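Local coordinates for protein secreted hemophore CSA2 (Candida albicans, PDB 4Y7S) that binds heme as a secreted hemophore and helps the fungus draw iron from human hemoglobin during hyphal growth, probably as part of a cross-cell-wall heme-transfer cascade, at residues F18-A30 / D73-C85. Sequence-based numbering, arbitrary orientation.
Sequences FADRIYDQIPKCA and DVTNFRKLAVGAC
Ile22 plugs into helix 72-87 as a knob in a hole formed by Phe77, Leu80, Ala81 and Ala84. Its two branches divide the work: CG2 presses on the helix backbone and on Ala84, 3.7 Å from Ala84 CB, while CD1 reaches Phe77 CE1 at 4.1 Å, the isoleucine set roughly perpendicular to the phenylalanine side chain. The Ile22 carbonyl receives the amides of both Gln25 and Ile26, within a tight turn that leads from Ile22, near Leu80, to Ile26, near Phe77. Ile26 lies alongside Phe77 and lays CG2 3.6 Å from Phe77 CD1; Ala30 CB meets that same ring carbon at 3.5 Å. Phe77 has CG anti to its backbone N (chi1 174°), which swings the ring so that CD1 meets Ile26 and Ala30 and CZ comes 4.1 Å from Phe18 CZ. Phe18 presents its rim rather than a face: CZ touches Ala81 CB at 3.8 Å, and Cys85 SG lies beside the ring near its plane, 3.9 Å from Phe18 CE1, a sulfur-aromatic contact at the edge. On the outer flank, Leu80 splays its methyls over Gln25, CD1 against the backbone carbonyl and CD2 along the amide-bearing chain. At the far end Pro27 and Asp73 pass one another head to tail, with Pro27 CG 3.3 Å from Asp73 O, and Cys29 SG rests on Asp73 CB. Apolar contacts dominate, and they join the short helix 19-22 and the irregular chain after it to helix 72-87 within the helical basket of the CFEM domain. Disulfides to Cys69 and Cys52 tie Cys29 and Cys85 into that basket. Val61 and Val65 of helix 55-68 pack on Phe77, and Val65 also on Ala30; helix 48-53 meets Phe18, and helix 99-110 lies against Val74 and Arg78.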
loop_
_atom_site.group_PDB
_atom_site.type_symbol
_atom_site.label_atom_id
_atom_site.label_comp_id
_atom_site.label_asym_id
_atom_site.label_seq_id
_atom_site.Cartn_x
_atom_site.Cartn_y
_atom_site.Cartn_z
ATOM N N PHE A 18 -4.144 14.112 10.091
ATOM C CA PHE A 18 -5.108 13.130 10.589
ATOM C C PHE A 18 -5.279 13.272 12.098
ATOM O O PHE A 18 -6.383 13.455 12.593
ATOM C CB PHE A 18 -4.648 11.726 10.219
ATOM C CG PHE A 18 -5.490 10.597 10.813
ATOM C CD1 PHE A 18 -6.728 10.274 10.282
ATOM C CD2 PHE A 18 -5.001 9.830 11.868
ATOM C CE1 PHE A 18 -7.492 9.215 10.816
ATOM C CE2 PHE A 18 -5.749 8.768 12.405
ATOM C CZ PHE A 18 -6.990 8.457 11.869
ATOM N N ALA A 19 -4.165 13.193 12.816
ATOM C CA ALA A 19 -4.155 13.319 14.266
ATOM C C ALA A 19 -4.803 14.602 14.783
ATOM O O ALA A 19 -5.555 14.554 15.753
ATOM C CB ALA A 19 -2.727 13.232 14.775
ATOM N N ASP A 20 -4.506 15.741 14.152
ATOM C CA ASP A 20 -4.980 17.019 14.644
ATOM C C ASP A 20 -6.509 17.043 14.683
ATOM O O ASP A 20 -7.100 17.745 15.477
ATOM C CB ASP A 20 -4.464 18.187 13.770
ATOM C CG ASP A 20 -3.004 18.561 14.069
ATOM O OD1 ASP A 20 -2.259 17.714 14.613
ATOM O OD2 ASP A 20 -2.601 19.719 13.775
ATOM N N ARG A 21 -7.157 16.292 13.806
ATOM C CA ARG A 21 -8.612 16.334 13.751
ATOM C C ARG A 21 -9.281 15.638 14.929
ATOM O O ARG A 21 -10.388 16.002 15.309
ATOM C CB ARG A 21 -9.114 15.689 12.461
ATOM C CG ARG A 21 -8.631 16.356 11.199
ATOM C CD ARG A 21 -9.092 17.835 11.058
ATOM N NE ARG A 21 -8.260 18.364 10.004
ATOM C CZ ARG A 21 -7.186 19.112 10.188
ATOM N NH1 ARG A 21 -6.852 19.553 11.389
ATOM N NH2 ARG A 21 -6.483 19.470 9.134
ATOM N N ILE A 22 -8.606 14.658 15.519
ATOM C CA ILE A 22 -9.259 13.780 16.493
ATOM C C ILE A 22 -8.503 13.576 17.811
ATOM O O ILE A 22 -8.985 12.859 18.700
ATOM C CB ILE A 22 -9.523 12.389 15.837
ATOM C CG1 ILE A 22 -8.218 11.723 15.435
ATOM C CG2 ILE A 22 -10.405 12.536 14.595
ATOM C CD1 ILE A 22 -8.397 10.293 14.836
ATOM N N TYR A 23 -7.345 14.212 17.948
ATOM C CA TYR A 23 -6.437 13.899 19.037
ATOM C C TYR A 23 -7.102 14.094 20.387
ATOM O O TYR A 23 -6.914 13.285 21.299
ATOM C CB TYR A 23 -5.159 14.753 18.963
ATOM C CG TYR A 23 -4.103 14.287 19.946
ATOM C CD1 TYR A 23 -3.350 13.153 19.687
ATOM C CD2 TYR A 23 -3.874 14.972 21.140
ATOM C CE1 TYR A 23 -2.390 12.711 20.578
ATOM C CE2 TYR A 23 -2.914 14.541 22.040
ATOM C CZ TYR A 23 -2.174 13.408 21.751
ATOM O OH TYR A 23 -1.221 12.964 22.638
ATOM N N ASP A 24 -7.858 15.152 20.539
ATOM C CA ASP A 24 -8.515 15.448 21.790
ATOM C C ASP A 24 -9.761 14.619 22.072
ATOM O O ASP A 24 -10.232 14.624 23.143
ATOM C CB ASP A 24 -8.870 16.910 21.851
ATOM C CG ASP A 24 -7.677 17.774 21.940
ATOM O OD1 ASP A 24 -6.656 17.354 22.476
ATOM O OD2 ASP A 24 -7.760 18.876 21.463
ATOM N N GLN A 25 -10.280 13.936 21.083
ATOM C CA GLN A 25 -11.491 13.173 21.253
ATOM C C GLN A 25 -11.290 11.684 21.361
ATOM O O GLN A 25 -12.099 11.016 21.894
ATOM C CB GLN A 25 -12.470 13.464 20.143
ATOM C CG GLN A 25 -12.914 14.906 20.002
ATOM C CD GLN A 25 -13.601 15.152 18.686
ATOM O OE1 GLN A 25 -12.964 15.528 17.696
ATOM N NE2 GLN A 25 -14.895 14.891 18.647
ATOM N N ILE A 26 -10.198 11.176 20.845
ATOM C CA ILE A 26 -9.979 9.729 20.835
ATOM C C ILE A 26 -9.698 9.187 22.238
ATOM O O ILE A 26 -9.221 9.915 23.113
ATOM C CB ILE A 26 -8.797 9.323 19.905
ATOM C CG1 ILE A 26 -7.553 10.145 20.220
ATOM C CG2 ILE A 26 -9.191 9.478 18.449
ATOM C CD1 ILE A 26 -6.315 9.722 19.412
ATOM N N PRO A 27 -9.977 7.895 22.454
ATOM C CA PRO A 27 -9.612 7.335 23.752
ATOM C C PRO A 27 -8.122 7.479 23.957
ATOM O O PRO A 27 -7.354 7.549 22.981
ATOM C CB PRO A 27 -10.072 5.874 23.658
ATOM C CG PRO A 27 -10.344 5.615 22.252
ATOM C CD PRO A 27 -10.667 6.915 21.601
ATOM N N LYS A 28 -7.717 7.609 25.213
ATOM C CA LYS A 28 -6.317 7.880 25.535
ATOM C C LYS A 28 -5.397 6.789 25.017
ATOM O O LYS A 28 -4.232 7.053 24.709
ATOM C CB LYS A 28 -6.124 8.058 27.051
ATOM C CG LYS A 28 -6.968 9.183 27.654
ATOM C CD LYS A 28 -6.844 10.493 26.855
ATOM C CE LYS A 28 -7.765 11.591 27.390
ATOM N NZ LYS A 28 -8.031 12.653 26.357
ATOM N N CYS A 29 -5.912 5.568 24.938
ATOM C CA CYS A 29 -5.095 4.452 24.498
ATOM C C CYS A 29 -4.635 4.635 23.054
ATOM O O CYS A 29 -3.600 4.106 22.680
ATOM C CB CYS A 29 -5.846 3.132 24.642
ATOM S SG CYS A 29 -7.356 2.989 23.702
ATOM N N ALA A 30 -5.350 5.442 22.272
ATOM C CA ALA A 30 -5.028 5.602 20.856
ATOM C C ALA A 30 -4.158 6.809 20.571
ATOM O O ALA A 30 -3.685 6.965 19.451
ATOM C CB ALA A 30 -6.300 5.704 20.042
ATOM N N ASP A 73 -13.357 1.409 23.215
ATOM C CA ASP A 73 -12.278 2.315 22.836
ATOM C C ASP A 73 -11.907 2.100 21.366
ATOM O O ASP A 73 -11.616 3.056 20.636
ATOM C CB ASP A 73 -11.046 2.111 23.726
ATOM C CG ASP A 73 -11.243 2.629 25.126
ATOM O OD1 ASP A 73 -12.201 3.401 25.348
ATOM O OD2 ASP A 73 -10.460 2.220 26.018
ATOM N N VAL A 74 -11.887 0.850 20.921
ATOM C CA VAL A 74 -11.590 0.577 19.510
ATOM C C VAL A 74 -12.706 1.147 18.619
ATOM O O VAL A 74 -12.455 1.881 17.656
ATOM C CB VAL A 74 -11.436 -0.926 19.222
ATOM C CG1 VAL A 74 -11.117 -1.131 17.742
ATOM C CG2 VAL A 74 -10.323 -1.532 20.089
ATOM N N THR A 75 -13.946 0.823 18.979
ATOM C CA THR A 75 -15.115 1.270 18.237
ATOM C C THR A 75 -15.188 2.806 18.127
ATOM O O THR A 75 -15.428 3.354 17.049
ATOM C CB THR A 75 -16.368 0.722 18.900
ATOM O OG1 THR A 75 -16.275 -0.711 18.931
ATOM C CG2 THR A 75 -17.614 1.127 18.144
ATOM N N ASN A 76 -14.971 3.492 19.241
ATOM C CA ASN A 76 -14.980 4.948 19.256
ATOM C C ASN A 76 -13.826 5.546 18.453
ATOM O O ASN A 76 -14.000 6.535 17.736
ATOM C CB ASN A 76 -14.960 5.443 20.704
ATOM C CG ASN A 76 -16.303 5.316 21.368
ATOM O OD1 ASN A 76 -17.327 5.392 20.700
ATOM N ND2 ASN A 76 -16.314 5.057 22.682
ATOM N N PHE A 77 -12.649 4.954 18.553
ATOM C CA PHE A 77 -11.553 5.414 17.728
ATOM C C PHE A 77 -11.922 5.304 16.239
ATOM O O PHE A 77 -11.708 6.246 15.477
ATOM C CB PHE A 77 -10.254 4.656 17.968
ATOM C CG PHE A 77 -9.200 5.067 17.002
ATOM C CD1 PHE A 77 -8.431 6.200 17.263
ATOM C CD2 PHE A 77 -9.053 4.412 15.785
ATOM C CE1 PHE A 77 -7.491 6.645 16.347
ATOM C CE2 PHE A 77 -8.111 4.849 14.856
ATOM C CZ PHE A 77 -7.333 5.967 15.141
ATOM N N ARG A 78 -12.487 4.174 15.826
ATOM C CA ARG A 78 -12.792 3.989 14.418
ATOM C C ARG A 78 -13.869 4.981 13.942
ATOM O O ARG A 78 -13.792 5.479 12.822
ATOM C CB ARG A 78 -13.263 2.570 14.111
ATOM C CG ARG A 78 -12.204 1.512 14.251
ATOM C CD ARG A 78 -12.699 0.143 13.728
ATOM N NE ARG A 78 -12.537 -0.025 12.275
ATOM C CZ ARG A 78 -12.679 -1.187 11.632
ATOM N NH1 ARG A 78 -13.003 -2.286 12.299
ATOM N NH2 ARG A 78 -12.514 -1.249 10.320
ATOM N N LYS A 79 -14.862 5.260 14.788
ATOM C CA LYS A 79 -15.895 6.230 14.454
ATOM C C LYS A 79 -15.296 7.602 14.233
ATOM O O LYS A 79 -15.692 8.306 13.320
ATOM C CB LYS A 79 -16.938 6.308 15.557
ATOM C CG LYS A 79 -17.862 5.118 15.553
ATOM C CD LYS A 79 -19.019 5.249 16.571
ATOM C CE LYS A 79 -19.942 4.029 16.476
ATOM N NZ LYS A 79 -20.852 3.925 17.639
ATOM N N LEU A 80 -14.348 7.986 15.072
ATOM C CA LEU A 80 -13.701 9.285 14.909
ATOM C C LEU A 80 -12.811 9.343 13.664
ATOM O O LEU A 80 -12.801 10.357 12.949
ATOM C CB LEU A 80 -12.884 9.629 16.143
ATOM C CG LEU A 80 -13.734 10.065 17.321
ATOM C CD1 LEU A 80 -12.952 9.869 18.575
ATOM C CD2 LEU A 80 -14.175 11.513 17.169
ATOM N N ALA A 81 -12.061 8.269 13.404
ATOM C CA ALA A 81 -11.225 8.208 12.214
ATOM C C ALA A 81 -12.071 8.327 10.952
ATOM O O ALA A 81 -11.778 9.117 10.040
ATOM C CB ALA A 81 -10.420 6.915 12.191
ATOM N N VAL A 82 -13.139 7.551 10.915
ATOM C CA VAL A 82 -14.056 7.571 9.783
ATOM C C VAL A 82 -14.656 8.973 9.615
ATOM O O VAL A 82 -14.731 9.500 8.504
ATOM C CB VAL A 82 -15.174 6.546 9.967
ATOM C CG1 VAL A 82 -16.337 6.812 9.002
ATOM C CG2 VAL A 82 -14.618 5.138 9.764
ATOM N N GLY A 83 -15.070 9.574 10.721
ATOM C CA GLY A 83 -15.679 10.890 10.665
ATOM C C GLY A 83 -14.747 11.958 10.114
ATOM O O GLY A 83 -15.129 12.758 9.261
ATOM N N ALA A 84 -13.513 11.966 10.589
ATOM C CA ALA A 84 -12.543 12.957 10.144
ATOM C C ALA A 84 -12.225 12.779 8.662
ATOM O O ALA A 84 -12.134 13.749 7.917
ATOM C CB ALA A 84 -11.273 12.859 10.962
ATOM N N CYS A 85 -12.053 11.535 8.247
ATOM C CA CYS A 85 -11.709 11.242 6.869
ATOM C C CYS A 85 -12.886 11.550 5.945
ATOM O O CYS A 85 -12.704 12.083 4.858
ATOM C CB CYS A 85 -11.264 9.787 6.744
ATOM S SG CYS A 85 -9.786 9.446 7.704
#